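Local coordinates for protein levanase (Bacillus subtilis, PDB 4AZZ) that hydrolyses levan and related beta-fructans from the chain end and carries a CBM66 carbohydrate-binding module that probably binds levan, at residues S34-S39 against F146-W151; S43-E48 against T117-D122; D85-F90 against Y103-D108. All blocks are in the same frame, centred on the assembly; numbering follows the deposited sequence. Where two conformers were deposited one is given.

Interaction 1 of 3, residues S34-S39 against F146-W151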
loop_
_atom_site.group_PDB
_atom_site.type_symbol
_atom_site.label_atom_id
_atom_site.label_comp_id
_atom_site.label_asym_id
_atom_site.label_seq_id
_atom_site.Cartn_x
_atom_site.Cartn_y
_atom_site.Cartn_z
ATOM N N SER A 34 -3.684 6.097 -8.259
ATOM C CA SER A 34 -2.605 5.741 -9.173
ATOM C C SER A 34 -1.836 4.597 -8.551
ATOM O O SER A 34 -1.865 4.418 -7.325
ATOM C CB SER A 34 -1.694 6.924 -9.442
ATOM O OG SER A 34 -1.174 7.482 -8.250
ATOM N N PHE A 35 -1.161 3.832 -9.398
ATOM C CA PHE A 35 -0.576 2.574 -9.000
ATOM C C PHE A 35 0.778 2.394 -9.644
ATOM O O PHE A 35 0.971 2.747 -10.841
ATOM C CB PHE A 35 -1.487 1.442 -9.476
ATOM C CG PHE A 35 -2.876 1.492 -8.908
ATOM C CD1 PHE A 35 -3.891 2.223 -9.580
ATOM C CD2 PHE A 35 -3.191 0.821 -7.718
ATOM C CE1 PHE A 35 -5.179 2.289 -9.074
ATOM C CE2 PHE A 35 -4.489 0.891 -7.205
ATOM C CZ PHE A 35 -5.472 1.647 -7.874
ATOM N N ILE A 36 1.669 1.774 -8.879
ATOM C CA ILE A 36 2.872 1.229 -9.458
ATOM C C ILE A 36 3.045 -0.208 -8.985
ATOM O O ILE A 36 2.770 -0.497 -7.829
ATOM C CB ILE A 36 4.067 2.117 -9.106
ATOM C CG1 ILE A 36 5.314 1.665 -9.905
ATOM C CG2 ILE A 36 4.314 2.226 -7.600
ATOM C CD1 ILE A 36 6.477 2.584 -9.644
ATOM N N LEU A 37 3.465 -1.118 -9.853
ATOM C CA LEU A 37 3.601 -2.528 -9.451
ATOM C C LEU A 37 5.006 -3.010 -9.562
ATOM O O LEU A 37 5.665 -2.699 -10.529
ATOM C CB LEU A 37 2.758 -3.462 -10.340
ATOM C CG LEU A 37 1.273 -3.303 -10.089
ATOM C CD1 LEU A 37 0.501 -4.201 -11.013
ATOM C CD2 LEU A 37 0.932 -3.637 -8.636
ATOM N N SER A 38 5.444 -3.809 -8.594
ATOM C CA SER A 38 6.716 -4.499 -8.726
ATOM C C SER A 38 6.497 -5.765 -9.521
ATOM O O SER A 38 5.372 -6.251 -9.619
ATOM C CB SER A 38 7.205 -4.853 -7.337
ATOM O OG SER A 38 8.299 -5.735 -7.442
ATOM N N SER A 39 7.561 -6.327 -10.108
ATOM C CA SER A 39 7.456 -7.583 -10.858
ATOM C C SER A 39 7.303 -8.773 -9.910
ATOM O O SER A 39 6.925 -9.875 -10.332
ATOM C CB SER A 39 8.711 -7.791 -11.705
ATOM O OG SER A 39 9.873 -7.515 -10.952
ATOM N N PHE A 146 3.053 -7.386 -5.854
ATOM C CA PHE A 146 3.164 -6.284 -4.892
ATOM C C PHE A 146 3.177 -4.925 -5.606
ATOM O O PHE A 146 3.636 -4.815 -6.761
ATOM C CB PHE A 146 4.462 -6.405 -4.086
ATOM C CG PHE A 146 4.557 -7.644 -3.249
ATOM C CD1 PHE A 146 3.968 -7.699 -1.977
ATOM C CD2 PHE A 146 5.246 -8.786 -3.725
ATOM C CE1 PHE A 146 4.028 -8.858 -1.182
ATOM C CE2 PHE A 146 5.339 -9.920 -2.916
ATOM C CZ PHE A 146 4.740 -9.974 -1.658
ATOM N N GLY A 147 2.643 -3.891 -4.956
ATOM C CA GLY A 147 2.765 -2.537 -5.555
ATOM C C GLY A 147 2.469 -1.449 -4.531
ATOM O O GLY A 147 2.426 -1.702 -3.349
ATOM N N LEU A 148 2.304 -0.224 -5.009
ATOM C CA LEU A 148 2.022 0.914 -4.127
ATOM C C LEU A 148 0.958 1.731 -4.814
ATOM O O LEU A 148 0.811 1.643 -6.009
ATOM C CB LEU A 148 3.306 1.741 -3.943
ATOM C CG LEU A 148 4.541 1.029 -3.343
ATOM C CD1 LEU A 148 5.785 1.899 -3.564
ATOM C CD2 LEU A 148 4.340 0.647 -1.881
ATOM N N ASN A 149 0.211 2.520 -4.056
ATOM C CA ASN A 149 -0.823 3.358 -4.652
ATOM C C ASN A 149 -0.846 4.663 -3.895
ATOM O O ASN A 149 -0.385 4.746 -2.732
ATOM C CB ASN A 149 -2.188 2.611 -4.530
ATOM C CG ASN A 149 -3.384 3.520 -4.281
ATOM O OD1 ASN A 149 -3.564 4.073 -3.171
ATOM N ND2 ASN A 149 -4.271 3.633 -5.298
ATOM N N VAL A 150 -1.303 5.703 -4.576
ATOM C CA VAL A 150 -1.706 6.911 -3.841
ATOM C C VAL A 150 -3.028 7.333 -4.394
ATOM O O VAL A 150 -3.433 6.962 -5.516
ATOM C CB VAL A 150 -0.707 8.113 -3.844
ATOM C CG1 VAL A 150 0.635 7.717 -3.236
ATOM C CG2 VAL A 150 -0.556 8.721 -5.238
ATOM N N TRP A 151 -3.766 8.021 -3.530
ATOM C CA TRP A 151 -5.132 8.487 -3.797
ATOM C C TRP A 151 -5.249 9.931 -3.376
ATOM O O TRP A 151 -5.125 10.251 -2.161
ATOM C CB TRP A 151 -6.183 7.577 -3.092
ATOM C CG TRP A 151 -7.578 8.195 -3.194
ATOM C CD1 TRP A 151 -8.415 8.187 -4.324
ATOM C CD2 TRP A 151 -8.207 9.102 -2.246
ATOM N NE1 TRP A 151 -9.529 8.996 -4.120
ATOM C CE2 TRP A 151 -9.462 9.568 -2.874
ATOM C CE3 TRP A 151 -7.875 9.586 -0.986
ATOM C CZ2 TRP A 151 -10.325 10.436 -2.214
ATOM C CZ3 TRP A 151 -8.772 10.437 -0.325
ATOM C CH2 TRP A 151 -9.964 10.853 -0.924
#

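Interaction 2 of 3, residues S43-E48 against T117-D122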
loop_
_atom_site.group_PDB
_atom_site.type_symbol
_atom_site.label_atom_id
_atom_site.label_comp_id
_atom_site.label_asym_id
_atom_site.label_seq_id
_atom_site.Cartn_x
_atom_site.Cartn_y
_atom_site.Cartn_z
ATOM N N SER A 43 2.361 -15.038 -2.181
ATOM C CA SER A 43 1.120 -15.655 -1.688
ATOM C C SER A 43 0.959 -15.267 -0.218
ATOM O O SER A 43 0.122 -14.449 0.163
ATOM C CB SER A 43 1.190 -17.188 -1.808
ATOM O OG SER A 43 1.421 -17.583 -3.153
ATOM N N ASP A 44 1.778 -15.883 0.609
ATOM C CA ASP A 44 1.843 -15.534 2.028
ATOM C C ASP A 44 3.153 -14.780 2.272
ATOM O O ASP A 44 4.222 -15.163 1.769
ATOM C CB ASP A 44 1.810 -16.803 2.869
ATOM C CG ASP A 44 0.447 -17.522 2.804
ATOM O OD1 ASP A 44 -0.564 -16.944 2.313
ATOM O OD2 ASP A 44 0.398 -18.669 3.304
ATOM N N PHE A 45 3.078 -13.702 3.052
ATOM C CA PHE A 45 4.212 -12.801 3.157
ATOM C C PHE A 45 3.978 -11.771 4.264
ATOM O O PHE A 45 2.857 -11.618 4.811
ATOM C CB PHE A 45 4.468 -12.047 1.822
ATOM C CG PHE A 45 3.210 -11.410 1.262
ATOM C CD1 PHE A 45 2.712 -10.240 1.832
ATOM C CD2 PHE A 45 2.504 -12.030 0.218
ATOM C CE1 PHE A 45 1.517 -9.666 1.409
ATOM C CE2 PHE A 45 1.290 -11.464 -0.208
ATOM C CZ PHE A 45 0.808 -10.286 0.383
ATOM N N THR A 46 5.084 -11.103 4.593
ATOM C CA THR A 46 5.064 -9.773 5.209
ATOM C C THR A 46 5.413 -8.764 4.142
ATOM O O THR A 46 6.161 -9.056 3.181
ATOM C CB THR A 46 5.980 -9.661 6.454
ATOM O OG1 THR A 46 7.340 -9.896 6.078
ATOM C CG2 THR A 46 5.576 -10.661 7.480
ATOM N N TYR A 47 4.814 -7.582 4.237
ATOM C CA TYR A 47 5.050 -6.521 3.262
ATOM C C TYR A 47 4.898 -5.189 3.983
ATOM O O TYR A 47 3.906 -4.979 4.697
ATOM C CB TYR A 47 4.004 -6.596 2.133
ATOM C CG TYR A 47 4.137 -5.587 1.020
ATOM C CD1 TYR A 47 5.384 -5.215 0.552
ATOM C CD2 TYR A 47 2.997 -5.050 0.379
ATOM C CE1 TYR A 47 5.551 -4.345 -0.529
ATOM C CE2 TYR A 47 3.133 -4.154 -0.709
ATOM C CZ TYR A 47 4.424 -3.819 -1.169
ATOM O OH TYR A 47 4.616 -2.959 -2.230
ATOM N N GLU A 48 5.877 -4.303 3.822
ATOM C CA GLU A 48 5.867 -3.094 4.664
ATOM C C GLU A 48 6.623 -1.953 4.041
ATOM O O GLU A 48 7.433 -2.156 3.162
ATOM C CB GLU A 48 6.443 -3.404 6.069
ATOM C CG GLU A 48 7.919 -3.808 6.043
ATOM C CD GLU A 48 8.366 -4.414 7.355
ATOM O OE1 GLU A 48 8.336 -3.725 8.407
ATOM O OE2 GLU A 48 8.732 -5.605 7.339
ATOM N N THR A 117 1.815 -5.264 6.541
ATOM C CA THR A 117 0.766 -6.250 6.406
ATOM C C THR A 117 1.413 -7.626 6.544
ATOM O O THR A 117 2.470 -7.850 5.907
ATOM C CB THR A 117 0.081 -6.116 5.013
ATOM O OG1 THR A 117 -0.618 -4.864 4.949
ATOM C CG2 THR A 117 -0.887 -7.294 4.713
ATOM N N GLU A 118 0.766 -8.502 7.324
ATOM C CA GLU A 118 1.088 -9.925 7.344
ATOM C C GLU A 118 -0.097 -10.671 6.676
ATOM O O GLU A 118 -1.181 -10.681 7.216
ATOM C CB GLU A 118 1.296 -10.380 8.801
ATOM C CG GLU A 118 2.532 -9.754 9.452
ATOM C CD GLU A 118 2.786 -10.196 10.902
ATOM O OE1 GLU A 118 1.837 -10.601 11.599
ATOM O OE2 GLU A 118 3.957 -10.124 11.353
ATOM N N ALA A 119 0.132 -11.281 5.519
ATOM C CA ALA A 119 -0.915 -11.965 4.780
ATOM C C ALA A 119 -0.580 -13.447 4.850
ATOM O O ALA A 119 0.448 -13.886 4.339
ATOM C CB ALA A 119 -0.955 -11.467 3.327
ATOM N N GLU A 120 -1.436 -14.223 5.498
ATOM C CA GLU A 120 -1.206 -15.679 5.627
ATOM C C GLU A 120 -2.508 -16.368 5.337
ATOM O O GLU A 120 -3.435 -16.213 6.101
ATOM C CB GLU A 120 -0.828 -16.048 7.067
ATOM C CG GLU A 120 0.459 -15.441 7.561
ATOM C CD GLU A 120 0.872 -15.997 8.916
ATOM O OE1 GLU A 120 0.146 -16.826 9.489
ATOM O OE2 GLU A 120 1.931 -15.601 9.406
ATOM N N GLY A 121 -2.606 -17.128 4.228
ATOM C CA GLY A 121 -3.932 -17.703 3.927
ATOM C C GLY A 121 -4.922 -16.566 3.635
ATOM O O GLY A 121 -4.628 -15.641 2.857
ATOM N N ASP A 122 -6.099 -16.640 4.258
ATOM C CA ASP A 122 -7.100 -15.587 4.100
ATOM C C ASP A 122 -7.108 -14.657 5.295
ATOM O O ASP A 122 -8.068 -13.933 5.463
ATOM C CB ASP A 122 -8.511 -16.137 3.819
ATOM C CG ASP A 122 -8.983 -17.180 4.838
ATOM O OD1 ASP A 122 -8.590 -17.138 6.045
ATOM O OD2 ASP A 122 -9.761 -18.070 4.414
#

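Interaction 3 of 3, residues D85-F90 against Y103-D108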
loop_
_atom_site.group_PDB
_atom_site.type_symbol
_atom_site.label_atom_id
_atom_site.label_comp_id
_atom_site.label_asym_id
_atom_site.label_seq_id
_atom_site.Cartn_x
_atom_site.Cartn_y
_atom_site.Cartn_z
ATOM N N ASP A 85 -8.323 10.249 8.324
ATOM C CA ASP A 85 -7.763 9.688 9.574
ATOM C C ASP A 85 -8.117 8.219 9.737
ATOM O O ASP A 85 -8.764 7.812 10.708
ATOM C CB ASP A 85 -8.228 10.510 10.770
ATOM C CG ASP A 85 -7.630 11.903 10.776
ATOM O OD1 ASP A 85 -6.433 12.042 10.420
ATOM O OD2 ASP A 85 -8.320 12.878 11.189
ATOM N N LEU A 86 -7.714 7.414 8.750
ATOM C CA LEU A 86 -8.079 5.993 8.760
ATOM C C LEU A 86 -6.850 5.202 8.318
ATOM O O LEU A 86 -6.070 5.676 7.479
ATOM C CB LEU A 86 -9.175 5.740 7.696
ATOM C CG LEU A 86 -10.631 6.061 8.013
ATOM C CD1 LEU A 86 -11.460 5.845 6.752
ATOM C CD2 LEU A 86 -11.109 5.169 9.145
ATOM N N VAL A 87 -6.730 3.984 8.832
ATOM C CA VAL A 87 -6.037 2.907 8.128
ATOM C C VAL A 87 -7.155 2.050 7.527
ATOM O O VAL A 87 -8.028 1.584 8.247
ATOM C CB VAL A 87 -5.168 2.059 9.083
ATOM C CG1 VAL A 87 -4.614 0.827 8.360
ATOM C CG2 VAL A 87 -4.010 2.905 9.610
ATOM N N LYS A 88 -7.129 1.858 6.203
ATOM C CA LYS A 88 -8.205 1.126 5.542
ATOM C C LYS A 88 -7.643 -0.134 4.908
ATOM O O LYS A 88 -6.595 -0.086 4.265
ATOM C CB LYS A 88 -8.856 2.012 4.466
ATOM C CG LYS A 88 -10.145 1.464 3.888
ATOM C CD LYS A 88 -10.673 2.449 2.823
ATOM C CE LYS A 88 -11.130 3.801 3.399
ATOM N NZ LYS A 88 -11.519 4.798 2.347
ATOM N N PHE A 89 -8.358 -1.254 5.076
ATOM C CA PHE A 89 -8.015 -2.474 4.377
ATOM C C PHE A 89 -9.152 -2.701 3.397
ATOM O O PHE A 89 -10.312 -2.782 3.803
ATOM C CB PHE A 89 -7.840 -3.625 5.377
ATOM C CG PHE A 89 -7.666 -4.994 4.743
ATOM C CD1 PHE A 89 -6.860 -5.187 3.637
ATOM C CD2 PHE A 89 -8.291 -6.102 5.313
ATOM C CE1 PHE A 89 -6.691 -6.468 3.064
ATOM C CE2 PHE A 89 -8.113 -7.396 4.782
ATOM C CZ PHE A 89 -7.310 -7.568 3.648
ATOM N N PHE A 90 -8.834 -2.737 2.103
ATOM C CA PHE A 90 -9.923 -2.899 1.129
ATOM C C PHE A 90 -9.442 -3.683 -0.054
ATOM O O PHE A 90 -8.277 -4.118 -0.115
ATOM C CB PHE A 90 -10.524 -1.534 0.687
ATOM C CG PHE A 90 -9.532 -0.562 0.043
ATOM C CD1 PHE A 90 -8.583 0.117 0.815
ATOM C CD2 PHE A 90 -9.590 -0.303 -1.331
ATOM C CE1 PHE A 90 -7.737 1.043 0.240
ATOM C CE2 PHE A 90 -8.738 0.623 -1.896
ATOM C CZ PHE A 90 -7.799 1.264 -1.113
ATOM N N TYR A 103 -9.781 1.419 10.565
ATOM C CA TYR A 103 -9.447 1.763 11.971
ATOM C C TYR A 103 -9.222 3.267 12.017
ATOM O O TYR A 103 -8.381 3.775 11.304
ATOM C CB TYR A 103 -8.149 1.071 12.328
ATOM C CG TYR A 103 -7.713 1.299 13.745
ATOM C CD1 TYR A 103 -8.245 0.547 14.767
ATOM C CD2 TYR A 103 -6.721 2.228 14.039
ATOM C CE1 TYR A 103 -7.849 0.725 16.087
ATOM C CE2 TYR A 103 -6.315 2.410 15.372
ATOM C CZ TYR A 103 -6.881 1.661 16.364
ATOM O OH TYR A 103 -6.493 1.802 17.697
ATOM N N LYS A 104 -10.019 3.994 12.798
ATOM C CA LYS A 104 -9.936 5.454 12.804
ATOM C C LYS A 104 -8.821 5.872 13.766
ATOM O O LYS A 104 -8.803 5.493 14.916
ATOM C CB LYS A 104 -11.288 6.074 13.190
ATOM C CG LYS A 104 -11.542 7.522 12.781
ATOM C CD LYS A 104 -11.864 7.713 11.296
ATOM C CE LYS A 104 -12.858 8.849 11.045
ATOM N NZ LYS A 104 -12.285 10.245 10.961
ATOM N N THR A 105 -7.869 6.646 13.260
ATOM C CA THR A 105 -6.711 6.993 14.042
ATOM C C THR A 105 -6.087 8.217 13.357
ATOM O O THR A 105 -6.170 8.360 12.140
ATOM C CB THR A 105 -5.740 5.773 14.101
ATOM O OG1 THR A 105 -4.710 6.002 15.074
ATOM C CG2 THR A 105 -5.100 5.479 12.731
ATOM N N PRO A 106 -5.505 9.146 14.133
ATOM C CA PRO A 106 -4.979 10.361 13.469
ATOM C C PRO A 106 -3.868 10.042 12.450
ATOM O O PRO A 106 -2.843 9.408 12.787
ATOM C CB PRO A 106 -4.473 11.233 14.647
ATOM C CG PRO A 106 -4.428 10.310 15.824
ATOM C CD PRO A 106 -5.392 9.187 15.608
ATOM N N ILE A 107 -4.072 10.454 11.201
ATOM C CA ILE A 107 -3.003 10.389 10.227
ATOM C C ILE A 107 -2.733 11.834 9.752
ATOM O O ILE A 107 -3.597 12.460 9.140
ATOM C CB ILE A 107 -3.417 9.543 9.028
ATOM C CG1 ILE A 107 -3.713 8.062 9.428
ATOM C CG2 ILE A 107 -2.355 9.566 7.938
ATOM C CD1 ILE A 107 -2.511 7.276 9.916
ATOM N N ASP A 108 -1.531 12.323 10.027
ATOM C CA ASP A 108 -1.221 13.713 9.740
ATOM C C ASP A 108 -0.269 13.769 8.562
ATOM O O ASP A 108 0.527 12.851 8.352
ATOM C CB ASP A 108 -0.522 14.326 10.950
ATOM C CG ASP A 108 -1.447 14.495 12.165
ATOM O OD1 ASP A 108 -2.688 14.511 12.012
ATOM O OD2 ASP A 108 -0.873 14.658 13.242
HETATM O O HOH W 1 -5.419 13.747 12.325
#

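Interaction 1 of 3, residues S34-S39 against F146-W151
The amide of Asn149 lies over one face of the Phe35 ring, with ND2 3.3 Å above the ring plane and displaced toward the rim. Its nearest ring carbon is CE2 of Phe35, also 3.3 Å from Asn149 ND2. Ring and amide planes make an angle of 53°, so this is a tilted N-over-ring contact and not a parallel stack. With CG of Phe35 beside its own backbone N (chi1 -60°), the ring runs alongside the Asn149 side chain. Asp33 OD1 accepts a hydrogen bond from the same ND2 and so helps set the amide's rotation, while Met65 and Ala72 touch Phe35 as well. On this same face Leu37 CD2 passes 3.7 Å from CA of Gly147; a beta carbon at that glycine would collide with this methyl and with Ile36 O.

On the opposite face of the sheet Ile36 and Leu148 run side by side, CG2 of Ile36 lying 3.8 Å from CB of Leu148. Both reach Trp19, which belongs to the second sheet.

Five backbone hydrogen bonds fix the register. The straightest is Ile36 N to Leu148 O, 3.0 Å with 169° at the hydrogen, and Ser38 N to Phe146 O closes the series. Such an antiparallel pair, inside a seven-stranded sheet facing a second one, is typical of the concanavalin-like beta-sandwich.

Interaction 2 of 3, residues S43-E48 against T117-D122
Phe45 and Ala119 meet within the second sheet of the beta-sandwich, where 45-53 and 112-120 are neighbouring antiparallel strands whose local directions differ by 159°. The backbone evidence is four hydrogen bonds in two reciprocal pairs, Phe45 with Ala119 and Tyr47 with Thr117. The straightest, almost linear at the hydrogen, runs from Thr117 N to Tyr47 O over 2.8 Å. Between these pairs Thr46 and Glu118 form a non-hydrogen-bonded pair, where the CA of Thr46 approaches Thr117 O to 3.3 Å in a CA-H...O contact.

The apolar part is a CH-pi contact. The methyl CB of Ala119 sits over one face of the Phe45 ring, 3.9 Å from its centroid and 27° off the normal, closest to the CE1 and CZ side. A chi1 of 50° sets CG of Phe45 between its backbone N and carbonyl carbon, which swings the ring across toward the neighbouring strand and brings its face under the Ala119 methyl. Ser43 N lies in the ring plane at its edge. Arg67, from the first sheet, touches both Phe45 and Ala119.

The polar part lies where the strand 117-120 gives way to a turn. Asp44 OD1 accepts from the backbone of Gly121 and also forms a salt bridge with Arg67 NH2, which in addition bonds Ser43 O and Gly121 O. With an alanine here in place of Asp44, the Gly121 N-H would probably be left without its acceptor and Arg67 without its carboxylate mate, setting the turn free to shift. Gly121 takes a positive phi there, and its N lies 2.8 Å from Asp44 OD1, approaching from above the carboxylate plane.

Interaction 3 of 3, residues D85-F90 against Y103-D108
Leu86 and Lys104 make the tightest part of this hairpin contact: in the Lys104 conformer given, one of two, CD2 of Leu86 comes to 3.4 Å from CD of Lys104, closer than is usual for two carbons. Next to them Val87 and Tyr103 exchange two reciprocal backbone hydrogen bonds, Val87 N lying 3.0 Å from Tyr103 O. The Val87 side chain turns to the sandwich interior against Ile126 and Leu128 of the second sheet, with its CG2 alongside CG2 of Thr105. Ile107, buried against Val80, brings CG1 to 3.9 Å from Leu86 O.

At the other end the pairing peels apart. Asp85, with positive phi and psi, is the first residue of a G1 beta bulge formed with Leu86 opposite Asp81, and its carbonyl O still receives Thr105 N at 2.9 Å, from well above the carbonyl plane. Pro106 and Asp108 face solvent here, and the amine end of Lys104 bends back so that NZ reaches His84 O.

The Asp85 side chain replaces the missing strand pairing. With CG beside its backbone N (chi1 -68°), OD1 takes the Ile107 N-H at 3.0 Å, again from above the carboxylate plane. One water, 2.8 Å from Asp85 OD1 and 2.9 Å from Asp108 OD1, lies within hydrogen-bonding distance of both, which would probably soften the repulsion between two like charges.

Interactions 1 and 2 belong to the two facing sheets and touch across the sandwich, although their centres are 16 Å apart. Phe146 bridges them: it meets Phe45 edge-to-face, with Phe146 CE1 3.6 Å from Phe45 CD1, and also packs on Tyr47, whose OH is 2.8 Å from Gly147 O, a probable hydrogen bond. Interaction 3 shares a sheet with interaction 1 but lies at its far edge, on the other side of the chain's centre; its centre is about 19 Å from each of the others. Along the chain the contacts are nested, 3 inside 2 inside 1. None of the three contacts involves a ligand; they join strands of the module's framework.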